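Polymerase X (Deinococcus radiodurans, PDB 2W9M) probably catalyses template-directed addition of deoxyribonucleotides to DNA in repair, and carries a zinc-binding PHP domain behind its family X polymerase part. Local coordinates at residues A[125-129]-A[168-172]; A[324-328]-A[355-359]; A[342-346]-A[385-389]; A[347-351]-A[517-523]. One frame throughout, in Å; residues are numbered along the deposited sequence.

Interaction 1: A[125-129]-A[168-172]; sequences REAAE and AVAEE
Arg125 reaches from helix 121-130 to form a salt bridge with Glu172 on helix 163-176. NH2 of Arg125 lies 2.5 Å from OE2 of Glu172. The carboxylate meets the edge of the guanidinium, but the two planes are turned 76° apart. CG of Arg125 is anti to the backbone N (chi1 172°), and a bend at chi3 brings NH2 to Glu172. CG2 of Val169 lies over the centre of one guanidinium face, 4.2 Å above the plane. Glu129 comes toward Glu172 from the opposite direction, and the two carboxylates are nearly coplanar. OE2 of Glu129 is 2.7 Å from OE1 of Glu172, an approach that would be eased if the two acids shared a proton. Arg125 NH2 also makes a long salt bridge to Glu129 OE2, at 3.6 Å, closing a three-residue network.

Tyr228 OH is hydrogen-bonded to Glu129 OE2, while Arg125 has further salt bridges to Glu122 and Glu229. The segment axes are 13.0 Å apart, so long side chains bridge the helices. Both helices lie in the polymerase region, away from the zinc sites. Strand 224-228 brings Tyr228 against Arg125, Val169 and Glu172. Helix 141-157 packs Leu148 on Arg125 and Glu129, and strand 231-238 lies against Val169.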
loop_
_atom_site.group_PDB
_atom_site.type_symbol
_atom_site.label_atom_id
_atom_site.label_comp_id
_atom_site.label_asym_id
_atom_site.label_seq_id
_atom_site.Cartn_x
_atom_site.Cartn_y
_atom_site.Cartn_z
ATOM N N ARG A 125 -13.670 -8.352 -1.336
ATOM C CA ARG A 125 -13.823 -9.802 -1.382
ATOM C C ARG A 125 -14.172 -10.366 -0.010
ATOM O O ARG A 125 -14.961 -11.303 0.105
ATOM C CB ARG A 125 -12.559 -10.470 -1.906
ATOM C CG ARG A 125 -12.607 -11.975 -1.798
ATOM C CD ARG A 125 -11.223 -12.574 -1.777
ATOM N NE ARG A 125 -11.147 -13.615 -0.762
ATOM C CZ ARG A 125 -10.609 -13.436 0.438
ATOM N NH1 ARG A 125 -10.083 -12.265 0.758
ATOM N NH2 ARG A 125 -10.584 -14.429 1.313
ATOM N N GLU A 126 -13.583 -9.791 1.029
ATOM C CA GLU A 126 -13.895 -10.203 2.391
ATOM C C GLU A 126 -15.311 -9.788 2.776
ATOM O O GLU A 126 -16.028 -10.537 3.444
ATOM C CB GLU A 126 -12.886 -9.610 3.373
ATOM C CG GLU A 126 -11.478 -10.147 3.193
ATOM C CD GLU A 126 -10.432 -9.291 3.880
ATOM O OE1 GLU A 126 -10.723 -8.110 4.175
ATOM O OE2 GLU A 126 -9.315 -9.797 4.123
ATOM N N ALA A 127 -15.713 -8.593 2.353
ATOM C CA ALA A 127 -17.051 -8.094 2.654
ATOM C C ALA A 127 -18.108 -8.999 2.042
ATOM O O ALA A 127 -19.150 -9.240 2.645
ATOM C CB ALA A 127 -17.218 -6.673 2.157
ATOM N N ALA A 128 -17.828 -9.501 0.844
ATOM C CA ALA A 128 -18.729 -10.434 0.182
ATOM C C ALA A 128 -18.786 -11.738 0.975
ATOM O O ALA A 128 -19.858 -12.292 1.215
ATOM C CB ALA A 128 -18.271 -10.696 -1.253
ATOM N N GLU A 129 -17.614 -12.208 1.382
ATOM C CA GLU A 129 -17.464 -13.445 2.138
ATOM C C GLU A 129 -18.307 -13.442 3.415
ATOM O O GLU A 129 -18.952 -14.433 3.747
ATOM C CB GLU A 129 -15.996 -13.609 2.523
ATOM C CG GLU A 129 -15.507 -15.032 2.641
ATOM C CD GLU A 129 -14.825 -15.499 1.376
ATOM O OE1 GLU A 129 -15.361 -15.228 0.282
ATOM O OE2 GLU A 129 -13.753 -16.131 1.478
ATOM N N ALA A 168 -3.997 -12.484 3.032
ATOM C CA ALA A 168 -5.363 -12.690 3.507
ATOM C C ALA A 168 -5.851 -14.105 3.209
ATOM O O ALA A 168 -6.412 -14.769 4.077
ATOM C CB ALA A 168 -6.303 -11.666 2.883
ATOM N N VAL A 169 -5.636 -14.563 1.979
ATOM C CA VAL A 169 -6.066 -15.901 1.586
ATOM C C VAL A 169 -5.318 -16.989 2.360
ATOM O O VAL A 169 -5.925 -17.953 2.823
ATOM C CB VAL A 169 -5.930 -16.127 0.067
ATOM C CG1 VAL A 169 -6.163 -17.591 -0.274
ATOM C CG2 VAL A 169 -6.909 -15.228 -0.687
ATOM N N ALA A 170 -4.008 -16.829 2.514
ATOM C CA ALA A 170 -3.230 -17.793 3.288
ATOM C C ALA A 170 -3.694 -17.834 4.743
ATOM O O ALA A 170 -3.810 -18.908 5.337
ATOM C CB ALA A 170 -1.744 -17.488 3.207
ATOM N N GLU A 171 -3.964 -16.666 5.317
ATOM C CA GLU A 171 -4.479 -16.594 6.686
ATOM C C GLU A 171 -5.845 -17.272 6.825
ATOM O O GLU A 171 -6.104 -17.960 7.811
ATOM C CB GLU A 171 -4.533 -15.141 7.174
ATOM C CG GLU A 171 -5.825 -14.757 7.904
ATOM C CD GLU A 171 -6.683 -13.752 7.127
ATOM O OE1 GLU A 171 -6.238 -12.593 6.952
ATOM O OE2 GLU A 171 -7.808 -14.113 6.709
ATOM N N GLU A 172 -6.703 -17.093 5.826
ATOM C CA GLU A 172 -8.035 -17.690 5.833
ATOM C C GLU A 172 -7.989 -19.214 5.720
ATOM O O GLU A 172 -8.696 -19.913 6.446
ATOM C CB GLU A 172 -8.894 -17.103 4.709
ATOM C CG GLU A 172 -10.369 -17.465 4.794
ATOM C CD GLU A 172 -11.179 -16.900 3.638
ATOM O OE1 GLU A 172 -12.407 -16.718 3.797
ATOM O OE2 GLU A 172 -10.584 -16.635 2.572
#

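Interaction 2: A[324-328]-A[355-359]; sequences VGDLR and GHEFL
This contact lies at the entrance to the first two strands of the parallel PHP-domain sheet. The loop 324-328 leads into strand 329-333, and 355-359 leads from helix 344-353 into strand 358-364. Gly355 ends that helix in a Schellman motif with positive phi.

The carbonyl oxygen of Arg328 accepts two backbone bonds. Glu357 N is 2.7 Å from Arg328 O and lies in the carbonyl plane, on a lone pair. Phe358 N is 3.1 Å from the same Arg328 O, tilted from that plane. One oxygen therefore grips two successive amides as the strand begins. The preceding carbonyl is held by a side chain. His356 ND1 donates to Leu327 O over 2.6 Å. The ring gets there with CG anti to the carbonyl carbon (chi1 -50°). The bond is bent, with an N-H...O angle of 130°, and the oxygen lies 32° out of the ring plane. Val324 O sits at the ring edge, 3.5 Å from His356 CE1. The CG1 methyl of Val324 also approaches CE1.

Arg328 and Glu357 run past each other at a slant. Both chains are extended. OE2 of Glu357 touches Arg328 CD at 3.3 Å, but it is well out of the guanidinium plane. Any attraction there is of charges alone. The other carboxylate oxygen, OE1, accepts from the backbone N of Arg549.

Leu327 and Val324 pack on helix 526-535. His356 touches Met330 of strand 329-333, and Phe358 continues the backbone pairing with Met330. Along its other edge, strand 358-364 pairs with strand 396-403 through Leu359, whose side chain packs on helix 344-353.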
loop_
_atom_site.group_PDB
_atom_site.type_symbol
_atom_site.label_atom_id
_atom_site.label_comp_id
_atom_site.label_asym_id
_atom_site.label_seq_id
_atom_site.Cartn_x
_atom_site.Cartn_y
_atom_site.Cartn_z
ATOM N N VAL A 324 4.441 -3.496 14.430
ATOM C CA VAL A 324 3.229 -2.685 14.358
ATOM C C VAL A 324 2.941 -2.018 15.704
ATOM O O VAL A 324 2.397 -0.912 15.760
ATOM C CB VAL A 324 2.007 -3.520 13.899
ATOM C CG1 VAL A 324 0.730 -2.707 14.002
ATOM C CG2 VAL A 324 2.205 -4.003 12.475
ATOM N N GLY A 325 3.326 -2.688 16.786
ATOM C CA GLY A 325 3.117 -2.163 18.125
ATOM C C GLY A 325 4.022 -0.995 18.484
ATOM O O GLY A 325 3.739 -0.260 19.428
ATOM N N ASP A 326 5.110 -0.824 17.735
ATOM C CA ASP A 326 6.051 0.270 17.967
ATOM C C ASP A 326 5.587 1.562 17.306
ATOM O O ASP A 326 6.224 2.605 17.441
ATOM C CB ASP A 326 7.435 -0.089 17.431
ATOM C CG ASP A 326 8.105 -1.177 18.238
ATOM O OD1 ASP A 326 8.076 -1.097 19.484
ATOM O OD2 ASP A 326 8.664 -2.111 17.623
ATOM N N LEU A 327 4.483 1.486 16.576
ATOM C CA LEU A 327 3.976 2.643 15.858
ATOM C C LEU A 327 2.980 3.417 16.715
ATOM O O LEU A 327 1.772 3.222 16.611
ATOM C CB LEU A 327 3.328 2.207 14.542
ATOM C CG LEU A 327 4.222 2.031 13.307
ATOM C CD1 LEU A 327 5.621 1.543 13.658
ATOM C CD2 LEU A 327 3.549 1.092 12.318
ATOM N N ARG A 328 3.497 4.291 17.567
ATOM C CA ARG A 328 2.645 5.106 18.424
ATOM C C ARG A 328 1.854 6.119 17.604
ATOM O O ARG A 328 0.659 6.312 17.822
ATOM C CB ARG A 328 3.480 5.823 19.486
ATOM C CG ARG A 328 4.179 4.888 20.464
ATOM C CD ARG A 328 4.750 5.669 21.635
ATOM N NE ARG A 328 5.476 4.823 22.580
ATOM C CZ ARG A 328 6.173 5.287 23.615
ATOM N NH1 ARG A 328 6.241 6.596 23.840
ATOM N NH2 ARG A 328 6.806 4.447 24.426
ATOM N N GLY A 355 -4.565 0.256 19.104
ATOM C CA GLY A 355 -3.481 0.212 20.070
ATOM C C GLY A 355 -2.424 1.287 19.920
ATOM O O GLY A 355 -1.371 1.216 20.550
ATOM N N HIS A 356 -2.693 2.286 19.088
ATOM C CA HIS A 356 -1.717 3.342 18.850
ATOM C C HIS A 356 -2.004 4.549 19.736
ATOM O O HIS A 356 -2.974 4.554 20.493
ATOM C CB HIS A 356 -1.685 3.727 17.369
ATOM C CG HIS A 356 -1.550 2.555 16.445
ATOM N ND1 HIS A 356 -0.393 1.813 16.346
ATOM C CD2 HIS A 356 -2.430 1.993 15.581
ATOM C CE1 HIS A 356 -0.565 0.846 15.462
ATOM N NE2 HIS A 356 -1.793 0.932 14.984
ATOM N N GLU A 357 -1.162 5.570 19.639
ATOM C CA GLU A 357 -1.223 6.697 20.561
ATOM C C GLU A 357 -1.900 7.942 19.989
ATOM O O GLU A 357 -2.718 8.561 20.662
ATOM C CB GLU A 357 0.177 7.041 21.067
ATOM C CG GLU A 357 0.242 8.299 21.912
ATOM C CD GLU A 357 1.598 8.488 22.567
ATOM O OE1 GLU A 357 2.011 9.658 22.736
ATOM O OE2 GLU A 357 2.247 7.468 22.906
ATOM N N PHE A 358 -1.566 8.313 18.758
ATOM C CA PHE A 358 -2.140 9.521 18.168
ATOM C C PHE A 358 -2.304 9.435 16.649
ATOM O O PHE A 358 -1.670 8.613 15.989
ATOM C CB PHE A 358 -1.332 10.769 18.568
ATOM C CG PHE A 358 0.032 10.850 17.933
ATOM C CD1 PHE A 358 1.113 10.180 18.486
ATOM C CD2 PHE A 358 0.236 11.607 16.788
ATOM C CE1 PHE A 358 2.372 10.257 17.906
ATOM C CE2 PHE A 358 1.492 11.688 16.203
ATOM C CZ PHE A 358 2.557 11.010 16.762
ATOM N N LEU A 359 -3.173 10.288 16.111
ATOM C CA LEU A 359 -3.481 10.288 14.684
ATOM C C LEU A 359 -2.869 11.487 13.980
ATOM O O LEU A 359 -2.928 12.610 14.474
ATOM C CB LEU A 359 -4.995 10.297 14.459
ATOM C CG LEU A 359 -5.474 10.464 13.013
ATOM C CD1 LEU A 359 -5.370 9.156 12.240
ATOM C CD2 LEU A 359 -6.903 10.979 12.988
#

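Interaction 3: A[342-346]-A[385-389]; sequences ASIRE and EIREL
Ile344 projects from the first turn of helix 344-353 toward Glu385, Ile386 and Leu389 of helix 376-391. Its two branches go to different partners. CG1 is anti to the carbonyl carbon (chi1 -64°), and the extended chain carries CD1 to Ile386. The two isoleucine side chains cross at about a right angle, with CD1 of Ile344 3.8 Å from CG1 of Ile386. The other branch, CG2, meets CD1 of Leu389 at a slant, at 3.5 Å.

The second methyl of Leu389 serves Arg345. CD2 of Leu389 lies over one face of the Arg345 guanidinium, 3.3 Å above its plane and displaced toward the rim. A bend at chi3 (-87°) turns the arginine end over this methyl. CD2 is 3.4 Å from both Arg345 CZ and NH2.

Ser343 and Glu346 form a capping box at the start of helix 344-353. Glu346 N donates to Ser343 OG, and Ser343 N donates to Glu346 OE1. Helices 344-353 and 376-391 are successive crossover helices of the parallel PHP-domain sheet, linking strands 329-333, 358-364 and 396-403. Ile396 of the last strand touches Ile344, Ile386 and Leu389.

The two helices are joined here by apolar and van der Waals contact. OE1 of Glu385 lies 3.6 Å from Ile344 CD1, yet accepts from Trp337 NE1. That bond satisfies the carboxylate oxygen beside the isoleucine methyl.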
loop_
_atom_site.group_PDB
_atom_site.type_symbol
_atom_site.label_atom_id
_atom_site.label_comp_id
_atom_site.label_asym_id
_atom_site.label_seq_id
_atom_site.Cartn_x
_atom_site.Cartn_y
_atom_site.Cartn_z
ATOM N N ALA A 342 -14.126 8.348 6.021
ATOM C CA ALA A 342 -14.535 8.513 7.406
ATOM C C ALA A 342 -14.180 9.906 7.918
ATOM O O ALA A 342 -13.316 10.581 7.360
ATOM C CB ALA A 342 -13.891 7.441 8.277
ATOM N N SER A 343 -14.857 10.334 8.979
ATOM C CA SER A 343 -14.558 11.615 9.601
ATOM C C SER A 343 -13.248 11.499 10.359
ATOM O O SER A 343 -12.760 10.396 10.598
ATOM C CB SER A 343 -15.669 12.008 10.569
ATOM O OG SER A 343 -15.627 11.198 11.733
ATOM N N ILE A 344 -12.685 12.639 10.742
ATOM C CA ILE A 344 -11.459 12.662 11.531
ATOM C C ILE A 344 -11.651 11.971 12.881
ATOM O O ILE A 344 -10.735 11.321 13.387
ATOM C CB ILE A 344 -10.951 14.107 11.747
ATOM C CG1 ILE A 344 -10.559 14.739 10.411
ATOM C CG2 ILE A 344 -9.767 14.128 12.705
ATOM C CD1 ILE A 344 -9.987 16.134 10.546
ATOM N N ARG A 345 -12.844 12.103 13.459
ATOM C CA ARG A 345 -13.129 11.472 14.745
ATOM C C ARG A 345 -13.125 9.948 14.635
ATOM O O ARG A 345 -12.526 9.272 15.466
ATOM C CB ARG A 345 -14.456 11.963 15.343
ATOM C CG ARG A 345 -14.721 11.421 16.753
ATOM C CD ARG A 345 -16.126 11.727 17.268
ATOM N NE ARG A 345 -16.226 13.033 17.919
ATOM C CZ ARG A 345 -16.715 14.126 17.338
ATOM N NH1 ARG A 345 -17.151 14.078 16.084
ATOM N NH2 ARG A 345 -16.769 15.271 18.009
ATOM N N GLU A 346 -13.790 9.412 13.613
ATOM C CA GLU A 346 -13.827 7.966 13.402
ATOM C C GLU A 346 -12.410 7.417 13.227
ATOM O O GLU A 346 -12.062 6.380 13.792
ATOM C CB GLU A 346 -14.687 7.605 12.186
ATOM C CG GLU A 346 -16.079 8.223 12.185
ATOM C CD GLU A 346 -16.905 7.821 10.969
ATOM O OE1 GLU A 346 -17.253 8.710 10.160
ATOM O OE2 GLU A 346 -17.200 6.615 10.819
ATOM N N GLU A 385 -12.043 22.289 13.338
ATOM C CA GLU A 385 -12.606 21.008 13.756
ATOM C C GLU A 385 -11.614 20.180 14.564
ATOM O O GLU A 385 -11.982 19.565 15.563
ATOM C CB GLU A 385 -13.088 20.201 12.552
ATOM C CG GLU A 385 -13.308 18.722 12.849
ATOM C CD GLU A 385 -13.992 17.992 11.706
ATOM O OE1 GLU A 385 -13.444 16.972 11.232
ATOM O OE2 GLU A 385 -15.075 18.444 11.274
ATOM N N ILE A 386 -10.355 20.165 14.134
ATOM C CA ILE A 386 -9.326 19.416 14.848
ATOM C C ILE A 386 -9.115 19.960 16.262
ATOM O O ILE A 386 -8.944 19.188 17.209
ATOM C CB ILE A 386 -7.988 19.390 14.083
ATOM C CG1 ILE A 386 -8.123 18.542 12.814
ATOM C CG2 ILE A 386 -6.883 18.845 14.977
ATOM C CD1 ILE A 386 -6.909 18.592 11.902
ATOM N N ARG A 387 -9.135 21.281 16.403
ATOM C CA ARG A 387 -9.017 21.903 17.721
ATOM C C ARG A 387 -10.134 21.441 18.661
ATOM O O ARG A 387 -9.891 21.176 19.838
ATOM C CB ARG A 387 -9.009 23.427 17.606
ATOM C CG ARG A 387 -7.699 23.999 17.088
ATOM C CD ARG A 387 -7.716 25.519 17.137
ATOM N NE ARG A 387 -6.479 26.110 16.630
ATOM C CZ ARG A 387 -6.168 27.399 16.738
ATOM N NH1 ARG A 387 -7.003 28.237 17.341
ATOM N NH2 ARG A 387 -5.021 27.852 16.245
ATOM N N GLU A 388 -11.351 21.338 18.130
ATOM C CA GLU A 388 -12.497 20.868 18.906
ATOM C C GLU A 388 -12.323 19.427 19.386
ATOM O O GLU A 388 -12.508 19.139 20.568
ATOM C CB GLU A 388 -13.787 21.008 18.096
ATOM C CG GLU A 388 -14.161 22.454 17.782
ATOM C CD GLU A 388 -15.067 22.581 16.562
ATOM O OE1 GLU A 388 -15.641 21.559 16.130
ATOM O OE2 GLU A 388 -15.201 23.706 16.034
ATOM N N LEU A 389 -11.968 18.529 18.469
ATOM C CA LEU A 389 -11.694 17.134 18.815
ATOM C C LEU A 389 -10.599 17.007 19.874
ATOM O O LEU A 389 -10.646 16.118 20.723
ATOM C CB LEU A 389 -11.291 16.344 17.573
ATOM C CG LEU A 389 -12.352 16.227 16.482
ATOM C CD1 LEU A 389 -11.751 15.601 15.234
ATOM C CD2 LEU A 389 -13.538 15.422 16.980
#

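Interaction 4: A[347-351]-A[517-523]; sequences MAEAT and AHVPGGL. With ZN (zinc ion), chain C.
Met347 joins helix 344-353 to the segment 517-523, which carries zinc ligand His518 in the PHP domain. From CB its side chain starts with CG anti to the carbonyl carbon (chi1 -63°). CB leaves alongside the segment, CG packs near Ala342, and only the end of the chain turns in. A bend at chi2 (-71°) sets SD against the Val519-Pro520 junction, and a second at chi3 turns CE to Ala517. SD lies 3.5 Å from Pro520 N and 3.7 Å from Val519 C. It also touches the proline ring, at 4.0 Å from Pro520 CD. The terminal CE reaches CB of Ala517 at 3.8 Å and comes more loosely against Leu523.

One turn along the helix, Ala350 CB packs on Leu523 CD1 at 3.7 Å and on Pro520 CB. Segment 517-523 also supplies the zinc ligand. CB of His518 points away from the helix, and its ring extends to the metal. Asp339 and His364 bind the same ion, and the ring of His334 stacks on that of His518. His518 ND1 makes a weak hydrogen bond to Asp516 O. On the other ring nitrogen, His518 NE2 binds the zinc ion at 2.1 Å.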
loop_
_atom_site.group_PDB
_atom_site.type_symbol
_atom_site.label_atom_id
_atom_site.label_comp_id
_atom_site.label_asym_id
_atom_site.label_seq_id
_atom_site.Cartn_x
_atom_site.Cartn_y
_atom_site.Cartn_z
ATOM N N MET A 347 -11.596 8.122 12.444
ATOM C CA MET A 347 -10.208 7.724 12.218
ATOM C C MET A 347 -9.394 7.762 13.510
ATOM O O MET A 347 -8.670 6.818 13.815
ATOM C CB MET A 347 -9.554 8.594 11.140
ATOM C CG MET A 347 -10.197 8.463 9.762
ATOM S SD MET A 347 -9.846 6.873 8.977
ATOM C CE MET A 347 -8.112 7.065 8.590
ATOM N N ALA A 348 -9.519 8.843 14.276
ATOM C CA ALA A 348 -8.810 8.952 15.550
ATOM C C ALA A 348 -9.219 7.851 16.530
ATOM O O ALA A 348 -8.365 7.194 17.122
ATOM C CB ALA A 348 -9.018 10.327 16.168
ATOM N N GLU A 349 -10.524 7.660 16.704
ATOM C CA GLU A 349 -11.037 6.559 17.518
ATOM C C GLU A 349 -10.469 5.230 17.038
ATOM O O GLU A 349 -10.094 4.380 17.841
ATOM C CB GLU A 349 -12.569 6.494 17.468
ATOM C CG GLU A 349 -13.288 7.065 18.682
ATOM C CD GLU A 349 -13.812 8.471 18.452
ATOM O OE1 GLU A 349 -15.049 8.634 18.338
ATOM O OE2 GLU A 349 -12.990 9.409 18.378
ATOM N N ALA A 350 -10.413 5.057 15.721
ATOM C CA ALA A 350 -9.901 3.824 15.133
ATOM C C ALA A 350 -8.438 3.566 15.504
ATOM O O ALA A 350 -8.073 2.434 15.835
ATOM C CB ALA A 350 -10.080 3.836 13.620
ATOM N N THR A 351 -7.599 4.602 15.455
ATOM C CA THR A 351 -6.177 4.399 15.738
ATOM C C THR A 351 -5.953 4.080 17.212
ATOM O O THR A 351 -4.947 3.475 17.574
ATOM C CB THR A 351 -5.288 5.601 15.322
ATOM O OG1 THR A 351 -4.994 6.410 16.462
ATOM C CG2 THR A 351 -5.956 6.443 14.258
ATOM N N ALA A 517 -3.974 5.741 5.078
ATOM C CA ALA A 517 -5.345 5.240 5.190
ATOM C C ALA A 517 -6.403 6.213 4.663
ATOM O O ALA A 517 -6.452 7.374 5.067
ATOM C CB ALA A 517 -5.653 4.866 6.639
ATOM N N HIS A 518 -7.250 5.729 3.762
ATOM C CA HIS A 518 -8.379 6.513 3.277
ATOM C C HIS A 518 -9.679 6.047 3.930
ATOM O O HIS A 518 -10.761 6.539 3.623
ATOM C CB HIS A 518 -8.471 6.416 1.757
ATOM C CG HIS A 518 -7.451 7.245 1.046
ATOM N ND1 HIS A 518 -6.119 6.897 0.994
ATOM C CD2 HIS A 518 -7.562 8.413 0.372
ATOM C CE1 HIS A 518 -5.454 7.812 0.311
ATOM N NE2 HIS A 518 -6.307 8.745 -0.074
ATOM N N VAL A 519 -9.537 5.107 4.852
ATOM C CA VAL A 519 -10.652 4.432 5.489
ATOM C C VAL A 519 -10.116 3.851 6.798
ATOM O O VAL A 519 -8.935 3.537 6.889
ATOM C CB VAL A 519 -11.197 3.322 4.557
ATOM C CG1 VAL A 519 -11.396 2.008 5.302
ATOM C CG2 VAL A 519 -12.473 3.783 3.868
ATOM N N PRO A 520 -10.972 3.730 7.825
ATOM C CA PRO A 520 -10.497 3.273 9.140
ATOM C C PRO A 520 -9.746 1.937 9.076
ATOM O O PRO A 520 -8.728 1.761 9.744
ATOM C CB PRO A 520 -11.791 3.122 9.948
ATOM C CG PRO A 520 -12.768 4.004 9.271
ATOM C CD PRO A 520 -12.422 3.983 7.816
ATOM N N GLY A 521 -10.245 1.005 8.274
ATOM C CA GLY A 521 -9.599 -0.285 8.132
ATOM C C GLY A 521 -8.237 -0.164 7.482
ATOM O O GLY A 521 -7.416 -1.075 7.568
ATOM N N GLY A 522 -7.996 0.968 6.828
ATOM C CA GLY A 522 -6.729 1.224 6.169
ATOM C C GLY A 522 -5.579 1.329 7.153
ATOM O O GLY A 522 -4.413 1.196 6.778
ATOM N N LEU A 523 -5.909 1.564 8.419
ATOM C CA LEU A 523 -4.901 1.689 9.468
ATOM C C LEU A 523 -4.264 0.341 9.784
ATOM O O LEU A 523 -3.184 0.278 10.369
ATOM C CB LEU A 523 -5.515 2.296 10.734
ATOM C CG LEU A 523 -6.048 3.728 10.602
ATOM C CD1 LEU A 523 -6.909 4.103 11.797
ATOM C CD2 LEU A 523 -4.908 4.722 10.426
HETATM ZN ZN ZN C . -6.048 10.328 -1.420
#

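In the fold
Interactions 2, 3 and 4 belong to one PHP domain and touch one another. Interaction 1 stands apart in the polymerase part, its centre about 19 Å from that of interaction 4. Interactions 3 and 4 use successive turns of helix 344-353, and Ala342 packs on Pro520 between them. The second segment of interaction 2 follows this helix, where His356 N probably bonds to Thr351 O. Interactions 3 and 4 are buried and largely apolar; interaction 4 also holds a zinc ligand. Interactions 1 and 2 are partly buried and more polar. Charged side chains dominate the first, while carbonyl oxygens at a strand entrance dominate the second.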